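Local coordinates for 3-oxosteroid 1-dehydrogenase (Sterolibacterium denitrificans, PDB 7P18), which probably catalyses the FAD-dependent 1,2-dehydrogenation of 3-oxosteroids, passing the electrons on to an acceptor, at residues 362-366 against 533-537; 338-342 against 359-363; 72-77 against 119-125. All blocks are in the same frame, centred on the assembly; numbering follows the deposited sequence.

Contact 1: residues 362-366 against 533-537. With ANB (androsta-1,4-diene-3,17-dione), chain D.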
loop_
_atom_site.group_PDB
_atom_site.type_symbol
_atom_site.label_atom_id
_atom_site.label_comp_id
_atom_site.label_asym_id
_atom_site.label_seq_id
_atom_site.Cartn_x
_atom_site.Cartn_y
_atom_site.Cartn_z
ATOM N N PRO A 362 6.412 6.691 9.990
ATOM C CA PRO A 362 5.798 6.150 8.783
ATOM C C PRO A 362 6.631 4.960 8.277
ATOM O O PRO A 362 7.858 4.991 8.419
ATOM C CB PRO A 362 5.839 7.317 7.781
ATOM C CG PRO A 362 5.822 8.545 8.697
ATOM C CD PRO A 362 6.666 8.142 9.899
ATOM N N TYR A 363 5.948 3.968 7.688
ATOM C CA TYR A 363 6.573 2.671 7.294
ATOM C C TYR A 363 7.686 2.885 6.263
ATOM O O TYR A 363 8.697 2.135 6.334
ATOM C CB TYR A 363 5.546 1.655 6.818
ATOM C CG TYR A 363 4.309 2.220 6.169
ATOM C CD1 TYR A 363 3.298 2.744 6.957
ATOM C CD2 TYR A 363 4.120 2.192 4.811
ATOM C CE1 TYR A 363 2.133 3.244 6.397
ATOM C CE2 TYR A 363 2.956 2.707 4.233
ATOM C CZ TYR A 363 1.973 3.260 5.026
ATOM O OH TYR A 363 0.816 3.812 4.503
ATOM N N LEU A 364 7.557 3.819 5.317
ATOM C CA LEU A 364 8.641 4.034 4.319
ATOM C C LEU A 364 9.947 4.394 5.009
ATOM O O LEU A 364 10.997 3.748 4.749
ATOM C CB LEU A 364 8.229 5.128 3.328
ATOM C CG LEU A 364 9.264 5.466 2.269
ATOM C CD1 LEU A 364 9.448 4.344 1.278
ATOM C CD2 LEU A 364 8.876 6.734 1.511
ATOM N N GLU A 365 9.909 5.376 5.903
ATOM C CA GLU A 365 11.108 5.862 6.614
ATOM C C GLU A 365 11.600 4.790 7.583
ATOM O O GLU A 365 12.820 4.735 7.795
ATOM C CB GLU A 365 10.805 7.187 7.308
ATOM C CG GLU A 365 10.875 8.364 6.325
ATOM C CD GLU A 365 9.678 8.541 5.435
ATOM O OE1 GLU A 365 8.610 8.043 5.828
ATOM O OE2 GLU A 365 9.831 9.172 4.335
ATOM N N PHE A 366 10.688 3.990 8.151
ATOM C CA PHE A 366 11.066 2.875 9.059
ATOM C C PHE A 366 11.964 1.878 8.296
ATOM O O PHE A 366 13.049 1.557 8.783
ATOM C CB PHE A 366 9.800 2.263 9.643
ATOM C CG PHE A 366 10.067 1.244 10.725
ATOM C CD1 PHE A 366 10.538 -0.008 10.377
ATOM C CD2 PHE A 366 9.750 1.510 12.058
ATOM C CE1 PHE A 366 10.793 -0.954 11.345
ATOM C CE2 PHE A 366 9.964 0.546 13.026
ATOM C CZ PHE A 366 10.474 -0.696 12.662
ATOM N N GLY A 533 8.710 10.789 -5.420
ATOM C CA GLY A 533 10.170 10.780 -5.229
ATOM C C GLY A 533 10.613 9.692 -4.252
ATOM O O GLY A 533 10.213 8.537 -4.418
ATOM N N LYS A 534 11.326 10.073 -3.193
ATOM C CA LYS A 534 11.733 9.114 -2.124
ATOM C C LYS A 534 10.847 9.301 -0.891
ATOM O O LYS A 534 11.296 9.047 0.210
ATOM C CB LYS A 534 13.214 9.320 -1.834
ATOM C CG LYS A 534 14.122 9.003 -3.003
ATOM C CD LYS A 534 15.561 9.369 -2.761
ATOM C CE LYS A 534 16.452 9.103 -3.945
ATOM N NZ LYS A 534 17.839 9.468 -3.577
ATOM N N ALA A 535 9.590 9.721 -1.098
ATOM C CA ALA A 535 8.708 10.118 0.015
ATOM C C ALA A 535 7.360 9.426 -0.105
ATOM O O ALA A 535 7.063 8.766 -1.102
ATOM C CB ALA A 535 8.583 11.618 0.066
ATOM N N TYR A 536 6.576 9.535 0.957
ATOM C CA TYR A 536 5.228 8.961 1.058
ATOM C C TYR A 536 4.397 9.974 1.833
ATOM O O TYR A 536 4.610 10.138 3.030
ATOM C CB TYR A 536 5.320 7.644 1.820
ATOM C CG TYR A 536 4.192 6.683 1.623
ATOM C CD1 TYR A 536 2.877 6.981 1.939
ATOM C CD2 TYR A 536 4.488 5.381 1.233
ATOM C CE1 TYR A 536 1.857 6.039 1.754
ATOM C CE2 TYR A 536 3.500 4.420 1.088
ATOM C CZ TYR A 536 2.177 4.761 1.307
ATOM O OH TYR A 536 1.246 3.775 1.110
ATOM N N PRO A 537 3.583 10.799 1.136
ATOM C CA PRO A 537 3.052 12.026 1.744
ATOM C C PRO A 537 1.992 11.825 2.835
ATOM O O PRO A 537 1.878 12.656 3.751
ATOM C CB PRO A 537 2.454 12.753 0.536
ATOM C CG PRO A 537 2.101 11.661 -0.430
ATOM C CD PRO A 537 3.273 10.704 -0.296
HETATM C C1 ANB D . -1.520 1.392 4.351
HETATM C C10 ANB D . -2.621 1.844 5.262
HETATM C C11 ANB D . -3.011 -0.606 6.086
HETATM C C12 ANB D . -4.000 -1.656 6.614
HETATM C C13 ANB D . -4.941 -1.043 7.635
HETATM C C14 ANB D . -5.702 0.094 6.939
HETATM C C15 ANB D . -6.850 0.414 7.907
HETATM C C16 ANB D . -7.241 -0.959 8.480
HETATM C C17 ANB D . -6.102 -1.894 8.129
HETATM C C18 ANB D . -4.209 -0.605 8.926
HETATM C C19 ANB D . -1.944 2.342 6.570
HETATM C C2 ANB D . -0.933 2.171 3.440
HETATM C C3 ANB D . -1.531 3.448 3.055
HETATM C C4 ANB D . -2.874 3.665 3.576
HETATM C C5 ANB D . -3.368 2.999 4.630
HETATM C C6 ANB D . -4.650 3.433 5.283
HETATM C C7 ANB D . -5.563 2.277 5.665
HETATM C C8 ANB D . -4.797 1.220 6.448
HETATM C C9 ANB D . -3.652 0.687 5.555
HETATM O O1 ANB D . -0.955 4.258 2.316
HETATM O O2 ANB D . -6.124 -3.098 8.248
HETATM O O HOH W 1 6.025 8.373 4.846
HETATM O O HOH W 2 11.913 8.211 3.020
#

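Contact 2: residues 338-342 against 359-363. With ANB (androsta-1,4-diene-3,17-dione), chain D.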
loop_
_atom_site.group_PDB
_atom_site.type_symbol
_atom_site.label_atom_id
_atom_site.label_comp_id
_atom_site.label_asym_id
_atom_site.label_seq_id
_atom_site.Cartn_x
_atom_site.Cartn_y
_atom_site.Cartn_z
ATOM N N PHE A 338 1.500 -1.767 9.823
ATOM C CA PHE A 338 1.200 -0.378 9.378
ATOM C C PHE A 338 0.914 0.518 10.574
ATOM O O PHE A 338 1.490 1.631 10.601
ATOM C CB PHE A 338 0.061 -0.343 8.379
ATOM C CG PHE A 338 0.353 -1.103 7.112
ATOM C CD1 PHE A 338 1.039 -0.502 6.074
ATOM C CD2 PHE A 338 -0.034 -2.425 6.971
ATOM C CE1 PHE A 338 1.300 -1.188 4.902
ATOM C CE2 PHE A 338 0.264 -3.115 5.808
ATOM C CZ PHE A 338 0.922 -2.498 4.775
ATOM N N ALA A 339 0.056 0.073 11.496
ATOM C CA ALA A 339 -0.506 0.938 12.567
ATOM C C ALA A 339 0.019 0.576 13.962
ATOM O O ALA A 339 0.082 1.468 14.827
ATOM C CB ALA A 339 -2.010 0.780 12.562
ATOM N N GLU A 340 0.268 -0.720 14.203
ATOM C CA GLU A 340 0.333 -1.290 15.582
ATOM C C GLU A 340 1.626 -0.860 16.281
ATOM O O GLU A 340 1.659 -0.847 17.535
ATOM C CB GLU A 340 0.243 -2.817 15.558
ATOM C CG GLU A 340 -0.955 -3.344 14.815
ATOM C CD GLU A 340 -0.642 -3.772 13.388
ATOM O OE1 GLU A 340 -0.084 -2.931 12.614
ATOM O OE2 GLU A 340 -1.001 -4.909 13.028
ATOM N N ARG A 341 2.672 -0.492 15.531
ATOM C CA ARG A 341 3.950 -0.040 16.131
ATOM C C ARG A 341 3.753 1.260 16.950
ATOM O O ARG A 341 4.579 1.534 17.843
ATOM C CB ARG A 341 5.040 0.199 15.081
ATOM C CG ARG A 341 5.433 -1.050 14.292
ATOM C CD ARG A 341 6.328 -0.702 13.106
ATOM N NE ARG A 341 5.537 -0.199 11.989
ATOM C CZ ARG A 341 5.462 1.082 11.609
ATOM N NH1 ARG A 341 6.155 2.018 12.224
ATOM N NH2 ARG A 341 4.736 1.405 10.559
ATOM N N ASN A 342 2.733 2.039 16.649
ATOM C CA ASN A 342 2.485 3.345 17.329
ATOM C C ASN A 342 1.948 3.102 18.741
ATOM O O ASN A 342 1.961 4.062 19.570
ATOM C CB ASN A 342 1.492 4.219 16.578
ATOM C CG ASN A 342 2.003 4.686 15.231
ATOM O OD1 ASN A 342 2.629 3.907 14.519
ATOM N ND2 ASN A 342 1.630 5.899 14.843
ATOM N N GLU A 359 9.528 4.227 16.672
ATOM C CA GLU A 359 8.704 3.041 16.334
ATOM C C GLU A 359 7.427 3.456 15.598
ATOM O O GLU A 359 6.919 2.655 14.838
ATOM C CB GLU A 359 8.289 2.225 17.554
ATOM C CG GLU A 359 9.440 1.467 18.203
ATOM C CD GLU A 359 10.396 2.246 19.070
ATOM O OE1 GLU A 359 10.115 3.450 19.370
ATOM O OE2 GLU A 359 11.437 1.670 19.415
ATOM N N ALA A 360 6.913 4.666 15.850
ATOM C CA ALA A 360 5.749 5.235 15.160
ATOM C C ALA A 360 6.130 5.860 13.806
ATOM O O ALA A 360 5.247 6.421 13.189
ATOM C CB ALA A 360 5.085 6.274 16.046
ATOM N N SER A 361 7.392 5.826 13.374
ATOM C CA SER A 361 7.787 6.369 12.040
ATOM C C SER A 361 6.786 5.867 10.991
ATOM O O SER A 361 6.398 4.704 10.990
ATOM C CB SER A 361 9.196 5.996 11.675
ATOM O OG SER A 361 9.466 6.293 10.301
ATOM N N PRO A 362 6.412 6.691 9.990
ATOM C CA PRO A 362 5.798 6.150 8.783
ATOM C C PRO A 362 6.631 4.960 8.277
ATOM O O PRO A 362 7.858 4.991 8.419
ATOM C CB PRO A 362 5.839 7.317 7.781
ATOM C CG PRO A 362 5.822 8.545 8.697
ATOM C CD PRO A 362 6.666 8.142 9.899
ATOM N N TYR A 363 5.948 3.968 7.688
ATOM C CA TYR A 363 6.573 2.671 7.294
ATOM C C TYR A 363 7.686 2.885 6.263
ATOM O O TYR A 363 8.697 2.135 6.334
ATOM C CB TYR A 363 5.546 1.655 6.818
ATOM C CG TYR A 363 4.309 2.220 6.169
ATOM C CD1 TYR A 363 3.298 2.744 6.957
ATOM C CD2 TYR A 363 4.120 2.192 4.811
ATOM C CE1 TYR A 363 2.133 3.244 6.397
ATOM C CE2 TYR A 363 2.956 2.707 4.233
ATOM C CZ TYR A 363 1.973 3.260 5.026
ATOM O OH TYR A 363 0.816 3.812 4.503
HETATM C C1 ANB D . -1.520 1.392 4.351
HETATM C C10 ANB D . -2.621 1.844 5.262
HETATM C C11 ANB D . -3.011 -0.606 6.086
HETATM C C12 ANB D . -4.000 -1.656 6.614
HETATM C C13 ANB D . -4.941 -1.043 7.635
HETATM C C14 ANB D . -5.702 0.094 6.939
HETATM C C15 ANB D . -6.850 0.414 7.907
HETATM C C16 ANB D . -7.241 -0.959 8.480
HETATM C C17 ANB D . -6.102 -1.894 8.129
HETATM C C18 ANB D . -4.209 -0.605 8.926
HETATM C C19 ANB D . -1.944 2.342 6.570
HETATM C C2 ANB D . -0.933 2.171 3.440
HETATM C C3 ANB D . -1.531 3.448 3.055
HETATM C C4 ANB D . -2.874 3.665 3.576
HETATM C C5 ANB D . -3.368 2.999 4.630
HETATM C C6 ANB D . -4.650 3.433 5.283
HETATM C C7 ANB D . -5.563 2.277 5.665
HETATM C C8 ANB D . -4.797 1.220 6.448
HETATM C C9 ANB D . -3.652 0.687 5.555
HETATM O O1 ANB D . -0.955 4.258 2.316
HETATM O O2 ANB D . -6.124 -3.098 8.248
HETATM O O HOH W 3 3.309 4.541 11.855
#

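Contact 3: residues 72-77 against 119-125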
loop_
_atom_site.group_PDB
_atom_site.type_symbol
_atom_site.label_atom_id
_atom_site.label_comp_id
_atom_site.label_asym_id
_atom_site.label_seq_id
_atom_site.Cartn_x
_atom_site.Cartn_y
_atom_site.Cartn_z
ATOM N N THR A 72 3.477 23.227 -1.920
ATOM C CA THR A 72 4.545 23.491 -0.939
ATOM C C THR A 72 4.973 22.171 -0.280
ATOM O O THR A 72 6.171 21.858 -0.224
ATOM C CB THR A 72 4.084 24.560 0.051
ATOM O OG1 THR A 72 4.001 25.796 -0.674
ATOM C CG2 THR A 72 5.027 24.687 1.221
ATOM N N TYR A 73 4.001 21.431 0.214
ATOM C CA TYR A 73 4.207 20.113 0.859
ATOM C C TYR A 73 4.898 19.139 -0.108
ATOM O O TYR A 73 5.897 18.544 0.315
ATOM C CB TYR A 73 2.884 19.594 1.369
ATOM C CG TYR A 73 2.959 18.337 2.188
ATOM C CD1 TYR A 73 3.415 18.367 3.495
ATOM C CD2 TYR A 73 2.538 17.125 1.674
ATOM C CE1 TYR A 73 3.450 17.221 4.286
ATOM C CE2 TYR A 73 2.567 15.978 2.452
ATOM C CZ TYR A 73 2.986 16.026 3.770
ATOM O OH TYR A 73 3.013 14.880 4.550
ATOM N N LEU A 74 4.397 18.960 -1.327
ATOM C CA LEU A 74 5.011 18.003 -2.291
ATOM C C LEU A 74 6.417 18.457 -2.701
ATOM O O LEU A 74 7.297 17.603 -2.853
ATOM C CB LEU A 74 4.093 17.771 -3.487
ATOM C CG LEU A 74 2.859 16.923 -3.185
ATOM C CD1 LEU A 74 2.122 16.656 -4.467
ATOM C CD2 LEU A 74 3.290 15.621 -2.491
ATOM N N LYS A 75 6.669 19.757 -2.885
ATOM C CA LYS A 75 8.027 20.222 -3.247
ATOM C C LYS A 75 8.957 19.937 -2.069
ATOM O O LYS A 75 10.062 19.460 -2.277
ATOM C CB LYS A 75 8.022 21.711 -3.643
ATOM C CG LYS A 75 7.429 21.964 -5.017
ATOM C CD LYS A 75 7.345 23.451 -5.323
ATOM C CE LYS A 75 8.716 24.084 -5.484
ATOM N NZ LYS A 75 9.372 23.575 -6.712
ATOM N N ALA A 76 8.520 20.180 -0.855
ATOM C CA ALA A 76 9.319 19.900 0.351
ATOM C C ALA A 76 9.582 18.395 0.437
ATOM O O ALA A 76 10.718 18.015 0.744
ATOM C CB ALA A 76 8.626 20.421 1.578
ATOM N N ALA A 77 8.594 17.556 0.140
ATOM C CA ALA A 77 8.720 16.100 0.372
ATOM C C ALA A 77 9.565 15.474 -0.735
ATOM O O ALA A 77 10.299 14.505 -0.435
ATOM C CB ALA A 77 7.374 15.460 0.466
ATOM N N TYR A 119 4.031 13.836 7.277
ATOM C CA TYR A 119 5.187 14.703 7.562
ATOM C C TYR A 119 4.683 16.015 8.173
ATOM O O TYR A 119 4.591 17.038 7.480
ATOM C CB TYR A 119 6.017 14.975 6.304
ATOM C CG TYR A 119 6.504 13.766 5.548
ATOM C CD1 TYR A 119 7.266 12.766 6.149
ATOM C CD2 TYR A 119 6.231 13.633 4.203
ATOM C CE1 TYR A 119 7.699 11.655 5.420
ATOM C CE2 TYR A 119 6.667 12.540 3.471
ATOM C CZ TYR A 119 7.451 11.576 4.070
ATOM O OH TYR A 119 7.869 10.524 3.308
ATOM N N GLN A 120 4.288 15.979 9.446
ATOM C CA GLN A 120 3.652 17.147 10.087
ATOM C C GLN A 120 4.688 18.280 10.207
ATOM O O GLN A 120 4.272 19.447 10.327
ATOM C CB GLN A 120 3.089 16.763 11.452
ATOM C CG GLN A 120 1.845 15.894 11.349
ATOM C CD GLN A 120 0.679 16.591 10.702
ATOM O OE1 GLN A 120 0.305 17.674 11.110
ATOM N NE2 GLN A 120 0.126 15.985 9.645
ATOM N N HIS A 121 5.979 17.966 10.182
ATOM C CA HIS A 121 7.059 18.984 10.277
ATOM C C HIS A 121 7.258 19.730 8.948
ATOM O O HIS A 121 8.023 20.685 8.957
ATOM C CB HIS A 121 8.344 18.328 10.712
ATOM C CG HIS A 121 8.780 17.238 9.784
ATOM N ND1 HIS A 121 8.302 15.918 9.908
ATOM C CD2 HIS A 121 9.578 17.249 8.692
ATOM C CE1 HIS A 121 8.859 15.176 8.963
ATOM N NE2 HIS A 121 9.614 15.964 8.190
ATOM N N LEU A 122 6.713 19.268 7.827
ATOM C CA LEU A 122 6.931 19.943 6.517
ATOM C C LEU A 122 5.914 21.056 6.329
ATOM O O LEU A 122 4.768 20.953 6.768
ATOM C CB LEU A 122 6.860 18.922 5.382
ATOM C CG LEU A 122 8.050 17.966 5.296
ATOM C CD1 LEU A 122 7.932 17.122 4.040
ATOM C CD2 LEU A 122 9.409 18.696 5.345
ATOM N N PRO A 123 6.265 22.137 5.615
ATOM C CA PRO A 123 5.294 23.193 5.356
ATOM C C PRO A 123 4.183 22.659 4.464
ATOM O O PRO A 123 4.467 21.803 3.631
ATOM C CB PRO A 123 6.105 24.283 4.653
ATOM C CG PRO A 123 7.217 23.499 3.990
ATOM C CD PRO A 123 7.555 22.383 4.965
ATOM N N GLY A 124 2.946 23.128 4.684
ATOM C CA GLY A 124 1.811 22.745 3.832
ATOM C C GLY A 124 1.139 21.427 4.223
ATOM O O GLY A 124 0.221 20.994 3.491
ATOM N N ALA A 125 1.554 20.826 5.318
ATOM C CA ALA A 125 0.974 19.596 5.898
ATOM C C ALA A 125 -0.420 19.902 6.423
ATOM O O ALA A 125 -0.643 21.024 6.846
ATOM C CB ALA A 125 1.824 19.077 7.009
#

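Contact 1: residues 362-366 against 533-537
Leu-364, in the first turn of helix 363-377, and Tyr-536, in an irregular loop, make the nearest backbone approach, their CA atoms 6.8 Å apart, with Pro-362 at the N-cap position of the helix. The CD2 branch of Leu-364 packs against the loop, 3.5 Å from Ala-535 C and close to the CB of Tyr-536. CG of Tyr-536 stands anti to the backbone N (chi1 -159°), and the ring runs out beside Tyr-363 in a T-shaped stack: the edge of Tyr-363 addresses the face of Tyr-536, with planes at 75° and CE2 of Tyr-363 3.6 Å from CE2 of Tyr-536. Two waters serve the polar side. One donates to Glu-365 OE1 and Tyr-536 O, the other to Glu-365 OE2 and Lys-534 O; Glu-365 OE2 is also bound by Tyr-119 OH, which links to Tyr-536 N as well. At the far end of the stack, Tyr-536 OH donates to O1 of the androstadienedione over 2.6 Å, while Tyr-363 OH is hydrogen-bonded to Tyr-118 OH. With Gly-540 N also bonded to the steroid, this is the ring A end of the steroid pocket in a 3-ketosteroid dehydrogenase, where Tyr-363 lies close beside C2.

Contact 2: residues 338-342 against 359-363
Arg-341 reaches across from a short 3-10 turn to the loop that leads into helix 363-377, and one of its nitrogens, NH1, meets two backbone carbonyls there. The bond to Ser-361 O is the sounder: 3.0 Å from NH1, nearly straight at 163°, with the donor in the carbonyl plane and the oxygen at the edge of the guanidinium, close to its plane. The second, from NH1 to Glu-359 O at 2.8 Å, is weak because its angle is poor. A bend at chi3 (-80°) turns the guanidinium toward these oxygens, and NE is occupied by Leu-337 O on its own side of the contact. Both bonds go to main-chain oxygens of the loop, so this grip does not use its side chains.

Tyr-363 and Phe-338 form the other half. Here the tyrosine offers a face: CD1 of Phe-338 sits over the ring centre, 3.9 Å from CE1 of Tyr-363, and the planes stand at 85°. NH2 of Arg-341 lies at the edge of that same tyrosine ring. Phe-338 turns one of its own faces to the steroid, with CG 3.6 Å from ANB C11, and it also touches FAD, so a single ring joins aromatic packing to both bound molecules. Further along, the flat amide of Asn-342 lies against the methyl group of Ala-360, CG to CB 3.6 Å, while its ND2 is bound to Asp-464 O.

Around this buried contact, strand 320-326 supplies Val-323 to both aromatic rings and Pro-324 to Arg-341 and Tyr-363. Phe-366 of helix 363-377 packs on Arg-341, Glu-359 OE2 is held by Val-348 N of strand 347-349, and helix 462-466 closes over Ala-360 and Pro-362.

Contact 3: residues 72-77 against 119-125
Leu-122 and the methyl groups of Ala-76 and Ala-77 form the apolar centre, where CD1 of the leucine lies 3.9 Å from CA of Ala-77 and also meets the CB of each alanine. Small residues on this flank of helix 67-78 let the loop come close. Beside them the ring of Pro-123 leans on Ala-76 CB and, more tightly, on Thr-72, whose CG2 is 3.6 Å from CB of the proline; OG1 of the threonine turns back to Asp-68 O in its own helix.

The largest share of buried surface belongs to Tyr-73. A chi1 of -173° swings its ring away from the backbone nitrogen and out from the helix, against two consecutive beta turns, type I from Tyr-119 to Leu-122 and type II from Leu-122 to Ala-125. CE1 of Tyr-73 touches Ala-125 CB at 3.7 Å, and the carbonyl oxygens of Tyr-119 and Pro-123 lie at the ring edge, in its plane. Pro-123 O also receives a CA-H...O contact from Tyr-73, CA to O 3.3 Å. Gly-124 takes the positive-phi corner of the type II turn, where a CB would press on Tyr-73 N.

At the polar edge, Tyr-119 N donates to Tyr-73 OH over 3.1 Å at an angle of 145°, and the hydroxyl is in turn hydrogen-bonded to Pro-537 O. A phenylalanine in place of Tyr-73 lacks the hydroxyl and would probably leave Tyr-119 N and Pro-537 O without their shared mate. The chemistry is therefore that of an apolar anchor ended by a hydroxyl that bridges two main-chain groups, Tyr-119 N and Pro-537 O, which couples the helix and the turns to the loop bearing Tyr-536.

Overall arrangement
From the N terminus, contact 3 closes first: it brings helix 67-78 against the loop before strand 131-138, with helix 84-104 in the intervening chain. Contact 2 follows, closing the short excursion through strand 347-349, and contact 1 opens where it ends, the two sharing Pro-362 and Tyr-363, and spans a far longer run to the loop before helix 543-559. None nests within another; the three are in series, the last two overlapping at their junction. In space contact 1 is the middle member, touching both others, whereas contacts 2 and 3 do not touch. Together they tie the helix 67-78 region, through the 533-537 loop, to the start of helix 363-377 and the steroid pocket.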